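Local coordinates for phosphoglycerate dehydrogenase (Lactobacillus plantarum, PDB 3EVT), which probably catalyses the NAD-dependent oxidation of 3-phosphoglycerate to 3-phosphohydroxypyruvate, at residues N60-V72 with L80-G92. Residues are numbered along the deposited sequence; the frame is centred on the assembly and turned at random.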
loop_
_atom_site.group_PDB
_atom_site.type_symbol
_atom_site.label_atom_id
_atom_site.label_comp_id
_atom_site.label_asym_id
_atom_site.label_seq_id
_atom_site.Cartn_x
_atom_site.Cartn_y
_atom_site.Cartn_z
ATOM N N ASN A 60 14.569 32.665 -20.395
ATOM C CA ASN A 60 14.657 31.217 -20.243
ATOM C C ASN A 60 13.245 30.678 -20.051
ATOM O O ASN A 60 12.341 31.437 -19.722
ATOM C CB ASN A 60 15.573 30.832 -19.074
ATOM C CG ASN A 60 14.935 31.049 -17.716
ATOM O OD1 ASN A 60 14.212 30.194 -17.205
ATOM N ND2 ASN A 60 15.264 32.155 -17.088
ATOM N N GLN A 61 13.061 29.377 -20.204
ATOM C CA GLN A 61 11.755 28.779 -19.943
ATOM C C GLN A 61 11.832 27.649 -18.941
ATOM O O GLN A 61 11.125 26.638 -19.079
ATOM C CB GLN A 61 11.178 28.262 -21.235
ATOM C CG GLN A 61 11.025 29.357 -22.256
ATOM C CD GLN A 61 10.274 28.881 -23.459
ATOM O OE1 GLN A 61 9.031 28.770 -23.419
ATOM N NE2 GLN A 61 11.005 28.568 -24.536
ATOM N N LEU A 62 12.691 27.792 -17.940
ATOM C CA LEU A 62 12.908 26.665 -17.031
ATOM C C LEU A 62 11.717 26.553 -16.112
ATOM O O LEU A 62 11.243 27.556 -15.550
ATOM C CB LEU A 62 14.203 26.805 -16.229
ATOM C CG LEU A 62 14.583 25.656 -15.301
ATOM C CD1 LEU A 62 14.972 24.415 -16.102
ATOM C CD2 LEU A 62 15.739 26.058 -14.329
ATOM N N LYS A 63 11.224 25.323 -15.954
ATOM C CA LYS A 63 10.025 25.117 -15.184
ATOM C C LYS A 63 10.188 24.093 -14.040
ATOM O O LYS A 63 9.532 24.183 -13.024
ATOM C CB LYS A 63 8.905 24.714 -16.147
ATOM C CG LYS A 63 8.520 25.784 -17.171
ATOM C CD LYS A 63 7.261 25.372 -17.939
ATOM C CE LYS A 63 7.332 25.768 -19.418
ATOM N NZ LYS A 63 7.955 27.102 -19.604
ATOM N N PHE A 64 11.068 23.111 -14.202
ATOM C CA PHE A 64 11.192 22.040 -13.212
ATOM C C PHE A 64 12.651 21.601 -13.105
ATOM O O PHE A 64 13.223 21.192 -14.087
ATOM C CB PHE A 64 10.226 20.868 -13.588
ATOM C CG PHE A 64 10.527 19.507 -12.903
ATOM C CD1 PHE A 64 10.843 19.420 -11.542
ATOM C CD2 PHE A 64 10.400 18.319 -13.636
ATOM C CE1 PHE A 64 11.090 18.163 -10.922
ATOM C CE2 PHE A 64 10.612 17.054 -13.053
ATOM C CZ PHE A 64 10.994 16.972 -11.692
ATOM N N VAL A 65 13.256 21.703 -11.907
ATOM C CA VAL A 65 14.585 21.072 -11.651
ATOM C C VAL A 65 14.469 19.848 -10.722
ATOM O O VAL A 65 13.922 19.933 -9.632
ATOM C CB VAL A 65 15.595 22.076 -11.047
ATOM C CG1 VAL A 65 16.918 21.378 -10.706
ATOM C CG2 VAL A 65 15.858 23.205 -12.021
ATOM N N GLN A 66 14.955 18.703 -11.162
ATOM C CA GLN A 66 15.028 17.545 -10.289
ATOM C C GLN A 66 16.476 17.362 -9.847
ATOM O O GLN A 66 17.302 16.966 -10.666
ATOM C CB GLN A 66 14.591 16.258 -11.033
ATOM C CG GLN A 66 14.817 14.989 -10.219
ATOM C CD GLN A 66 13.744 14.732 -9.162
ATOM O OE1 GLN A 66 12.531 14.694 -9.487
ATOM N NE2 GLN A 66 14.172 14.549 -7.875
ATOM N N VAL A 67 16.785 17.579 -8.567
ATOM C CA VAL A 67 18.140 17.272 -8.070
ATOM C C VAL A 67 18.242 15.810 -7.621
ATOM O O VAL A 67 17.231 15.210 -7.232
ATOM C CB VAL A 67 18.624 18.310 -7.012
ATOM C CG1 VAL A 67 18.732 19.640 -7.693
ATOM C CG2 VAL A 67 17.614 18.479 -5.865
ATOM N N ILE A 68 19.432 15.216 -7.736
ATOM C CA ILE A 68 19.574 13.790 -7.486
ATOM C C ILE A 68 20.299 13.501 -6.197
ATOM O O ILE A 68 20.992 12.510 -6.092
ATOM C CB ILE A 68 20.254 13.057 -8.635
ATOM C CG1 ILE A 68 21.361 13.939 -9.233
ATOM C CG2 ILE A 68 19.225 12.687 -9.727
ATOM C CD1 ILE A 68 22.808 13.561 -8.801
ATOM N N SER A 69 20.099 14.359 -5.204
ATOM C CA SER A 69 20.500 14.054 -3.849
ATOM C C SER A 69 19.587 14.868 -2.937
ATOM O O SER A 69 18.971 15.812 -3.410
ATOM C CB SER A 69 21.970 14.420 -3.672
ATOM O OG SER A 69 22.254 15.601 -4.408
ATOM N N ALA A 70 19.458 14.481 -1.667
ATOM C CA ALA A 70 18.479 15.079 -0.757
ATOM C C ALA A 70 18.768 16.564 -0.496
ATOM O O ALA A 70 17.864 17.329 -0.106
ATOM C CB ALA A 70 18.439 14.335 0.566
ATOM N N GLY A 71 20.032 16.965 -0.672
ATOM C CA GLY A 71 20.472 18.313 -0.271
ATOM C C GLY A 71 20.138 19.378 -1.296
ATOM O O GLY A 71 20.535 19.264 -2.460
ATOM N N VAL A 72 19.401 20.402 -0.865
ATOM C CA VAL A 72 19.049 21.549 -1.714
ATOM C C VAL A 72 19.787 22.861 -1.327
ATOM O O VAL A 72 19.329 23.956 -1.648
ATOM C CB VAL A 72 17.524 21.806 -1.672
ATOM N N LEU A 80 14.937 30.573 -8.272
ATOM C CA LEU A 80 13.996 29.492 -8.611
ATOM C C LEU A 80 12.567 29.851 -8.218
ATOM O O LEU A 80 11.639 29.723 -9.005
ATOM C CB LEU A 80 14.437 28.191 -7.931
ATOM C CG LEU A 80 15.725 27.641 -8.534
ATOM C CD1 LEU A 80 16.417 26.692 -7.584
ATOM C CD2 LEU A 80 15.450 27.000 -9.891
ATOM N N GLN A 81 12.391 30.338 -7.007
ATOM C CA GLN A 81 11.097 30.769 -6.596
ATOM C C GLN A 81 10.630 31.939 -7.478
ATOM O O GLN A 81 9.471 31.984 -7.911
ATOM C CB GLN A 81 11.155 31.171 -5.125
ATOM C CG GLN A 81 9.902 31.837 -4.579
ATOM C CD GLN A 81 9.643 31.412 -3.145
ATOM O OE1 GLN A 81 8.516 31.031 -2.779
ATOM N NE2 GLN A 81 10.699 31.428 -2.326
ATOM N N ALA A 82 11.526 32.884 -7.751
ATOM C CA ALA A 82 11.115 34.090 -8.470
ATOM C C ALA A 82 10.697 33.723 -9.882
ATOM O O ALA A 82 9.783 34.313 -10.464
ATOM C CB ALA A 82 12.243 35.145 -8.486
ATOM N N ALA A 83 11.340 32.713 -10.439
ATOM C CA ALA A 83 11.023 32.355 -11.789
ATOM C C ALA A 83 9.901 31.330 -11.773
ATOM O O ALA A 83 9.462 30.872 -12.827
ATOM C CB ALA A 83 12.246 31.809 -12.473
ATOM N N GLY A 84 9.421 30.958 -10.589
ATOM C CA GLY A 84 8.341 29.942 -10.511
ATOM C C GLY A 84 8.768 28.497 -10.841
ATOM O O GLY A 84 7.939 27.654 -11.194
ATOM N N VAL A 85 10.058 28.199 -10.722
ATOM C CA VAL A 85 10.516 26.847 -10.975
ATOM C C VAL A 85 10.160 25.885 -9.843
ATOM O O VAL A 85 10.403 26.200 -8.695
ATOM C CB VAL A 85 12.005 26.828 -11.253
ATOM C CG1 VAL A 85 12.438 25.350 -11.504
ATOM C CG2 VAL A 85 12.263 27.709 -12.484
ATOM N N VAL A 86 9.549 24.737 -10.172
ATOM C CA VAL A 86 9.350 23.671 -9.162
ATOM C C VAL A 86 10.603 22.800 -9.042
ATOM O O VAL A 86 11.281 22.566 -10.022
ATOM C CB VAL A 86 8.018 22.800 -9.342
ATOM C CG1 VAL A 86 6.731 23.698 -9.254
ATOM C CG2 VAL A 86 8.030 21.938 -10.577
ATOM N N VAL A 87 10.914 22.376 -7.819
ATOM C CA VAL A 87 12.072 21.540 -7.551
ATOM C C VAL A 87 11.668 20.313 -6.720
ATOM O O VAL A 87 10.828 20.404 -5.826
ATOM C CB VAL A 87 13.186 22.340 -6.817
ATOM C CG1 VAL A 87 14.450 21.500 -6.676
ATOM C CG2 VAL A 87 13.478 23.625 -7.572
ATOM N N ALA A 88 12.256 19.160 -7.040
ATOM C CA ALA A 88 12.099 17.940 -6.235
ATOM C C ALA A 88 13.488 17.403 -5.993
ATOM O O ALA A 88 14.413 17.714 -6.774
ATOM C CB ALA A 88 11.257 16.893 -6.939
ATOM N N ASN A 89 13.627 16.605 -4.919
ATOM C CA ASN A 89 14.873 15.938 -4.578
ATOM C C ASN A 89 14.660 14.431 -4.490
ATOM O O ASN A 89 13.692 13.911 -5.053
ATOM C CB ASN A 89 15.476 16.540 -3.312
ATOM C CG ASN A 89 14.701 16.196 -2.097
ATOM O OD1 ASN A 89 13.708 15.471 -2.157
ATOM N ND2 ASN A 89 15.142 16.719 -0.959
ATOM N N THR A 90 15.587 13.731 -3.828
ATOM C CA THR A 90 15.603 12.270 -3.752
ATOM C C THR A 90 15.576 11.718 -2.315
ATOM O O THR A 90 16.195 10.686 -2.038
ATOM C CB THR A 90 16.876 11.706 -4.400
ATOM O OG1 THR A 90 17.983 12.516 -3.983
ATOM C CG2 THR A 90 16.774 11.699 -5.964
ATOM N N SER A 91 14.881 12.369 -1.397
ATOM C CA SER A 91 14.765 11.770 -0.073
ATOM C C SER A 91 13.805 10.590 0.048
ATOM O O SER A 91 13.025 10.289 -0.865
ATOM C CB SER A 91 14.459 12.811 1.006
ATOM O OG SER A 91 13.363 13.586 0.631
ATOM N N GLY A 92 13.899 9.879 1.176
ATOM C CA GLY A 92 12.938 8.825 1.501
ATOM C C GLY A 92 13.156 7.452 0.891
ATOM O O GLY A 92 12.346 6.526 1.115
HETATM O O HOH W 1 8.767 28.668 -14.779
#
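F64-Q66 and V86-A88 run side by side as parallel strands, their axes 4.7 Å apart at 13°, joined by backbone bonds V86 N to K63 O, V65 N to V86 O, A88 N to V65 O and V67 N to A88 O. On one face F64 crosses V86 at a slant, its CB 3.9 Å from V86 CG2; with CG trans to the backbone nitrogen (chi1 163°), the ring puts its edge toward V86 O, which lies in its plane. V65 and V87 take the other face, where V65 CG2 sits 4.1 Å from V85 CG1 and L62 CG meets V85 CG2. The strands and helix 77-82 between them make a beta-alpha-beta unit at one side of the five-stranded parallel sheet, separate from the seven-stranded Rossmann-type NAD-binding domain; G84 ends that helix in a Schellman motif. At the C-terminal end of the strands side-chain amides join in. Q66, bent at chi2 (79°), sends NE2 to N89 O at 2.9 Å, well above that carbonyl's plane, and to V67 O at 3.2 Å, while N295 of helix 284-302 donates to its OE1. A leucine here would probably leave N295 ND2 without this acceptor and V67 O and N89 O without the amide that bridges them. Further on, N89 ND2 reaches back to A70 O (2.9 Å), and T90 OG1 presses against S69 CA.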